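Local coordinates for type IV pilus assembly protein PilF (Thermus thermophilus HB8, PDB 5OIU) that binds ATP and, as an AAA+ motor, probably hydrolyses it to power the assembly of type IVa pili, at residues L146-T151 against L243-A248; I215-I220 against H237-T242. One frame throughout, in Å; residues are numbered along the deposited sequence.

Contacts 1 and 2 lie in one mixed beta sheet, their centres 13 Å apart. Strand 238-243 runs between strands 143-148 and 214-217. Contact 2 joins it to strand 214-217, and contact 1 joins its end, and the loop after it, to strand 143-148 and the phosphate loop. In chain order the segments are 146-151, 215-220, 237-242 and 243-248, so T242 of contact 2 is followed directly by L243 of contact 1. I147 N and A241 O, 2.8 Å apart, probably form a hydrogen bond between the two contacts. The C-terminal ends of these three strands thus bring the phosphate loop and the loops that follow strands 238-243 and 214-217 together near ATP.

Contact 1. Residues L146-T151 against L243-A248; sequences LITGPT and LHTNDA. With ATP (adenosine-5'-triphosphate), chain Q.
T148 and L243 pair as neighbours in a parallel sheet. The amide of L243 donates to I147 O at 3.0 Å, with an N-H...O angle of 164°. The T148 CA-H faces L243 O, with CA and O 3.2 Å apart.

Polar side chains extend this pairing. T148 OG1 is turned away from its own backbone N (chi1 -164°). This puts it 3.0 Å from L243 O and 2.6 Å from T245 OG1. Its single proton can serve only one of them. The two threonine side chains meet at about a right angle. T245 OG1 donates to D247 O at 2.9 Å, bridging the gap between T148 OG1 and D247 O. With a valine at T245, D247 O would probably lose its hydroxyl donor and T148 OG1 would be left without its nearest polar neighbour. The D247 carboxylate caps Q250 N at the start of helix 248-257 and forms a salt bridge with K355.

Apolar contact is modest. L146 CD1 meets L243 CD2 at 4.0 Å, the two leucines crossing obliquely. Polar loop atoms also make van der Waals contacts: G149 C lies 3.3 Å from T245 O, and P150 CB lies beside N246 OD1.

The H244 ring has T151 OG1 and ATP O1G at its edge, near its plane. T151 CA is 3.5 Å from O1G. The loop from G149 into helix 155-166, after strand 143-148, is the Walker A P-loop of the ATP site; H244 probably closes the His box of the secretion ATPases, which begins at H237.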
loop_
_atom_site.group_PDB
_atom_site.type_symbol
_atom_site.label_atom_id
_atom_site.label_comp_id
_atom_site.label_asym_id
_atom_site.label_seq_id
_atom_site.Cartn_x
_atom_site.Cartn_y
_atom_site.Cartn_z
ATOM N N LEU C 146 21.308 -0.434 -14.764
ATOM C CA LEU C 146 20.280 -1.326 -15.297
ATOM C C LEU C 146 19.998 -0.979 -16.744
ATOM O O LEU C 146 19.750 0.188 -17.066
ATOM C CB LEU C 146 18.985 -1.235 -14.492
ATOM C CG LEU C 146 19.006 -1.739 -13.057
ATOM C CD1 LEU C 146 17.612 -1.613 -12.442
ATOM C CD2 LEU C 146 19.521 -3.176 -13.017
ATOM N N ILE C 147 20.065 -1.985 -17.614
ATOM C CA ILE C 147 19.672 -1.849 -19.016
ATOM C C ILE C 147 18.308 -2.491 -19.175
ATOM O O ILE C 147 18.115 -3.659 -18.821
ATOM C CB ILE C 147 20.677 -2.510 -19.977
ATOM C CG1 ILE C 147 22.132 -2.164 -19.629
ATOM C CG2 ILE C 147 20.291 -2.180 -21.429
ATOM C CD1 ILE C 147 22.455 -0.715 -19.693
ATOM N N THR C 148 17.375 -1.751 -19.734
ATOM C CA THR C 148 15.993 -2.173 -19.652
ATOM C C THR C 148 15.288 -1.902 -20.975
ATOM O O THR C 148 15.643 -0.988 -21.734
ATOM C CB THR C 148 15.290 -1.478 -18.451
ATOM O OG1 THR C 148 14.064 -2.148 -18.127
ATOM C CG2 THR C 148 14.994 -0.029 -18.739
ATOM N N GLY C 149 14.301 -2.740 -21.251
ATOM C CA GLY C 149 13.491 -2.603 -22.425
ATOM C C GLY C 149 12.633 -3.835 -22.570
ATOM O O GLY C 149 12.787 -4.818 -21.834
ATOM N N PRO C 150 11.701 -3.803 -23.512
ATOM C CA PRO C 150 10.936 -5.005 -23.822
ATOM C C PRO C 150 11.830 -6.011 -24.523
ATOM O O PRO C 150 12.989 -5.742 -24.860
ATOM C CB PRO C 150 9.815 -4.500 -24.736
ATOM C CG PRO C 150 10.413 -3.328 -25.405
ATOM C CD PRO C 150 11.322 -2.677 -24.383
ATOM N N THR C 151 11.268 -7.195 -24.719
ATOM C CA THR C 151 11.996 -8.289 -25.345
ATOM C C THR C 151 12.528 -7.880 -26.712
ATOM O O THR C 151 11.839 -7.218 -27.487
ATOM C CB THR C 151 11.079 -9.497 -25.469
ATOM O OG1 THR C 151 10.605 -9.844 -24.160
ATOM C CG2 THR C 151 11.809 -10.642 -26.080
ATOM N N LEU C 243 17.065 -5.838 -17.083
ATOM C CA LEU C 243 15.752 -5.953 -16.467
ATOM C C LEU C 243 14.689 -5.720 -17.530
ATOM O O LEU C 243 14.896 -4.967 -18.482
ATOM C CB LEU C 243 15.591 -4.950 -15.347
ATOM C CG LEU C 243 14.623 -5.241 -14.220
ATOM C CD1 LEU C 243 15.078 -6.451 -13.440
ATOM C CD2 LEU C 243 14.539 -4.018 -13.310
ATOM N N HIS C 244 13.557 -6.386 -17.377
ATOM C CA HIS C 244 12.445 -6.258 -18.315
ATOM C C HIS C 244 11.390 -5.335 -17.710
ATOM O O HIS C 244 10.643 -5.727 -16.806
ATOM C CB HIS C 244 11.881 -7.624 -18.660
ATOM C CG HIS C 244 12.855 -8.489 -19.393
ATOM N ND1 HIS C 244 13.946 -9.071 -18.777
ATOM C CD2 HIS C 244 12.921 -8.851 -20.701
ATOM C CE1 HIS C 244 14.633 -9.765 -19.669
ATOM N NE2 HIS C 244 14.030 -9.651 -20.843
ATOM N N THR C 245 11.395 -4.087 -18.178
ATOM C CA THR C 245 10.377 -3.078 -17.928
ATOM C C THR C 245 10.239 -2.266 -19.203
ATOM O O THR C 245 11.108 -2.305 -20.073
ATOM C CB THR C 245 10.735 -2.125 -16.772
ATOM O OG1 THR C 245 11.833 -1.290 -17.169
ATOM C CG2 THR C 245 11.101 -2.897 -15.511
ATOM N N ASN C 246 9.164 -1.500 -19.315
ATOM C CA ASN C 246 8.964 -0.745 -20.540
ATOM C C ASN C 246 9.355 0.723 -20.394
ATOM O O ASN C 246 9.047 1.539 -21.267
ATOM C CB ASN C 246 7.523 -0.913 -21.020
ATOM C CG ASN C 246 7.401 -2.056 -22.026
ATOM O OD1 ASN C 246 7.709 -3.208 -21.697
ATOM N ND2 ASN C 246 7.001 -1.740 -23.268
ATOM N N ASP C 247 10.106 1.055 -19.358
ATOM C CA ASP C 247 10.318 2.444 -18.992
ATOM C C ASP C 247 11.421 2.475 -17.945
ATOM O O ASP C 247 11.540 1.547 -17.142
ATOM C CB ASP C 247 9.001 3.026 -18.464
ATOM C CG ASP C 247 9.169 4.347 -17.766
ATOM O OD1 ASP C 247 9.369 5.371 -18.454
ATOM O OD2 ASP C 247 9.074 4.352 -16.522
ATOM N N ALA C 248 12.240 3.525 -17.974
ATOM C CA ALA C 248 13.404 3.561 -17.094
ATOM C C ALA C 248 12.994 3.669 -15.631
ATOM O O ALA C 248 13.416 2.862 -14.796
ATOM C CB ALA C 248 14.313 4.719 -17.473
HETATM P PG ATP Q . 16.433 -10.451 -25.514
HETATM O O1G ATP Q . 15.126 -9.818 -25.047
HETATM O O2G ATP Q . 17.453 -10.642 -24.411
HETATM O O3G ATP Q . 16.270 -11.690 -26.356
HETATM P PB ATP Q . 17.891 -8.103 -26.309
HETATM O O1B ATP Q . 16.949 -7.094 -25.704
HETATM O O2B ATP Q . 19.181 -8.478 -25.619
HETATM O O3B ATP Q . 17.079 -9.457 -26.618
HETATM P PA ATP Q . 19.612 -8.139 -28.537
HETATM O O1A ATP Q . 20.925 -7.477 -28.214
HETATM O O2A ATP Q . 19.528 -9.645 -28.466
HETATM O O3A ATP Q . 18.336 -7.553 -27.750
HETATM O "O5'" ATP Q . 19.316 -7.654 -30.036
HETATM C "C5'" ATP Q . 18.173 -8.092 -30.766
HETATM C "C4'" ATP Q . 18.474 -7.839 -32.238
HETATM O "O4'" ATP Q . 18.592 -6.437 -32.501
HETATM C "C3'" ATP Q . 19.795 -8.484 -32.610
HETATM O "O3'" ATP Q . 19.555 -9.086 -33.897
HETATM C "C2'" ATP Q . 20.770 -7.311 -32.626
HETATM O "O2'" ATP Q . 21.919 -7.501 -33.473
HETATM C "C1'" ATP Q . 19.881 -6.130 -33.025
HETATM N N9 ATP Q . 20.315 -4.847 -32.440
HETATM C C8 ATP Q . 20.570 -4.645 -31.128
HETATM N N7 ATP Q . 20.937 -3.358 -30.898
HETATM C C5 ATP Q . 20.931 -2.711 -32.075
HETATM C C6 ATP Q . 21.223 -1.331 -32.525
HETATM N N6 ATP Q . 21.615 -0.370 -31.650
HETATM N N1 ATP Q . 21.086 -1.060 -33.839
HETATM C C2 ATP Q . 20.694 -2.012 -34.711
HETATM N N3 ATP Q . 20.410 -3.287 -34.373
HETATM C C4 ATP Q . 20.509 -3.695 -33.089
#

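Contact 2. Residues I215-I220 against H237-T242; sequences IMVGEI and HLVIAT
I215-V217 and V239-A241 pair in parallel register, the strand axes 4.7 Å apart and 15° from parallel. The ladder begins with I215 N to L238 O at 2.8 Å and I240 N to I215 O at 2.9 Å. Both donors lie nearly along the C=O axis. V217 N then donates to I240 O, and T242 N makes a weak bond to V217 O at 3.3 Å. Further along, I220 N gives a nearly straight bond to T242 O (N-H...O 177°).

I215, V217, V239 and A241 share one face of the sheet. V217 CB lies 4.0 Å from A241 CB. I220 reaches the same alanine from the loop: its CG1 stands beside the backbone N (chi1 -60°), and the extended chain brings CD1 within 3.5 Å of A241 CB. Helix 223-235 packs on V217 and I220. On the other face, M216 CG passes 3.5 Å from I240 O. The methionine chain then bends and packs on T159 and F160 of helix 155-166.

The end of the pair is tight, with T242 CB 3.1 Å from G218 O. At the other end, I215 CD1 approaches the H237 ring obliquely; H237 also packs on T151 of a second subunit.

Strand 214-217, helix 223-235 and strand 238-243 form a beta-alpha-beta unit of the P-loop NTPase core. I215-E219 (IMVGE) probably forms the Walker B motif, with E219 as its acidic residue.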
loop_
_atom_site.group_PDB
_atom_site.type_symbol
_atom_site.label_atom_id
_atom_site.label_comp_id
_atom_site.label_asym_id
_atom_site.label_seq_id
_atom_site.Cartn_x
_atom_site.Cartn_y
_atom_site.Cartn_z
ATOM N N ILE C 215 30.732 -7.059 -12.633
ATOM C CA ILE C 215 29.836 -8.196 -12.713
ATOM C C ILE C 215 28.739 -7.866 -13.709
ATOM O O ILE C 215 28.159 -6.772 -13.667
ATOM C CB ILE C 215 29.241 -8.543 -11.340
ATOM C CG1 ILE C 215 30.337 -9.129 -10.445
ATOM C CG2 ILE C 215 28.093 -9.520 -11.508
ATOM C CD1 ILE C 215 30.000 -9.159 -8.981
ATOM N N MET C 216 28.442 -8.809 -14.593
ATOM C CA MET C 216 27.341 -8.664 -15.534
ATOM C C MET C 216 26.315 -9.753 -15.268
ATOM O O MET C 216 26.623 -10.944 -15.388
ATOM C CB MET C 216 27.826 -8.737 -16.980
ATOM C CG MET C 216 26.853 -8.074 -17.967
ATOM S SD MET C 216 25.409 -9.078 -18.417
ATOM C CE MET C 216 26.069 -10.009 -19.803
ATOM N N VAL C 217 25.103 -9.345 -14.919
ATOM C CA VAL C 217 23.998 -10.265 -14.704
ATOM C C VAL C 217 23.113 -10.207 -15.952
ATOM O O VAL C 217 22.521 -9.166 -16.257
ATOM C CB VAL C 217 23.230 -9.905 -13.431
ATOM C CG1 VAL C 217 22.050 -10.826 -13.255
ATOM C CG2 VAL C 217 24.148 -9.991 -12.228
ATOM N N GLY C 218 23.036 -11.321 -16.694
ATOM C CA GLY C 218 22.356 -11.300 -17.981
ATOM C C GLY C 218 20.875 -10.998 -17.870
ATOM O O GLY C 218 20.283 -10.400 -18.780
ATOM N N GLU C 219 20.262 -11.401 -16.756
ATOM C CA GLU C 219 18.846 -11.159 -16.519
ATOM C C GLU C 219 18.590 -11.201 -15.021
ATOM O O GLU C 219 18.916 -12.197 -14.363
ATOM C CB GLU C 219 17.991 -12.200 -17.246
ATOM C CG GLU C 219 16.792 -11.635 -17.949
ATOM C CD GLU C 219 15.653 -12.637 -18.080
ATOM O OE1 GLU C 219 15.919 -13.805 -18.466
ATOM O OE2 GLU C 219 14.491 -12.251 -17.789
ATOM N N ILE C 220 18.027 -10.116 -14.492
ATOM C CA ILE C 220 17.497 -10.078 -13.138
ATOM C C ILE C 220 16.033 -10.487 -13.241
ATOM O O ILE C 220 15.174 -9.673 -13.576
ATOM C CB ILE C 220 17.634 -8.694 -12.502
ATOM C CG1 ILE C 220 19.102 -8.264 -12.422
ATOM C CG2 ILE C 220 16.973 -8.694 -11.105
ATOM C CD1 ILE C 220 19.343 -7.049 -11.533
ATOM N N HIS C 237 31.332 -3.228 -5.918
ATOM C CA HIS C 237 31.533 -3.733 -7.263
ATOM C C HIS C 237 30.691 -2.943 -8.262
ATOM O O HIS C 237 29.683 -2.323 -7.908
ATOM C CB HIS C 237 31.167 -5.212 -7.323
ATOM C CG HIS C 237 32.007 -6.073 -6.438
ATOM N ND1 HIS C 237 31.468 -6.935 -5.508
ATOM C CD2 HIS C 237 33.351 -6.216 -6.348
ATOM C CE1 HIS C 237 32.440 -7.568 -4.874
ATOM N NE2 HIS C 237 33.593 -7.153 -5.371
ATOM N N LEU C 238 31.111 -2.963 -9.522
ATOM C CA LEU C 238 30.306 -2.401 -10.598
ATOM C C LEU C 238 29.470 -3.518 -11.234
ATOM O O LEU C 238 30.018 -4.496 -11.758
ATOM C CB LEU C 238 31.175 -1.702 -11.643
ATOM C CG LEU C 238 30.320 -1.138 -12.793
ATOM C CD1 LEU C 238 29.357 -0.103 -12.253
ATOM C CD2 LEU C 238 31.162 -0.546 -13.905
ATOM N N VAL C 239 28.146 -3.374 -11.168
ATOM C CA VAL C 239 27.196 -4.371 -11.655
ATOM C C VAL C 239 26.426 -3.789 -12.826
ATOM O O VAL C 239 25.839 -2.709 -12.716
ATOM C CB VAL C 239 26.222 -4.803 -10.551
ATOM C CG1 VAL C 239 25.228 -5.831 -11.094
ATOM C CG2 VAL C 239 26.991 -5.337 -9.354
ATOM N N ILE C 240 26.414 -4.506 -13.939
ATOM C CA ILE C 240 25.610 -4.138 -15.099
ATOM C C ILE C 240 24.610 -5.262 -15.313
ATOM O O ILE C 240 25.004 -6.432 -15.435
ATOM C CB ILE C 240 26.481 -3.899 -16.344
ATOM C CG1 ILE C 240 27.299 -2.619 -16.125
ATOM C CG2 ILE C 240 25.619 -3.816 -17.598
ATOM C CD1 ILE C 240 28.549 -2.574 -16.853
ATOM N N ALA C 241 23.319 -4.920 -15.332
ATOM C CA ALA C 241 22.285 -5.942 -15.267
ATOM C C ALA C 241 21.102 -5.555 -16.129
ATOM O O ALA C 241 20.791 -4.371 -16.299
ATOM C CB ALA C 241 21.822 -6.195 -13.832
ATOM N N THR C 242 20.455 -6.583 -16.674
ATOM C CA THR C 242 19.352 -6.436 -17.614
ATOM C C THR C 242 18.042 -6.714 -16.888
ATOM O O THR C 242 17.941 -7.684 -16.135
ATOM C CB THR C 242 19.535 -7.381 -18.807
ATOM O OG1 THR C 242 20.502 -6.828 -19.696
ATOM C CG2 THR C 242 18.258 -7.570 -19.571
#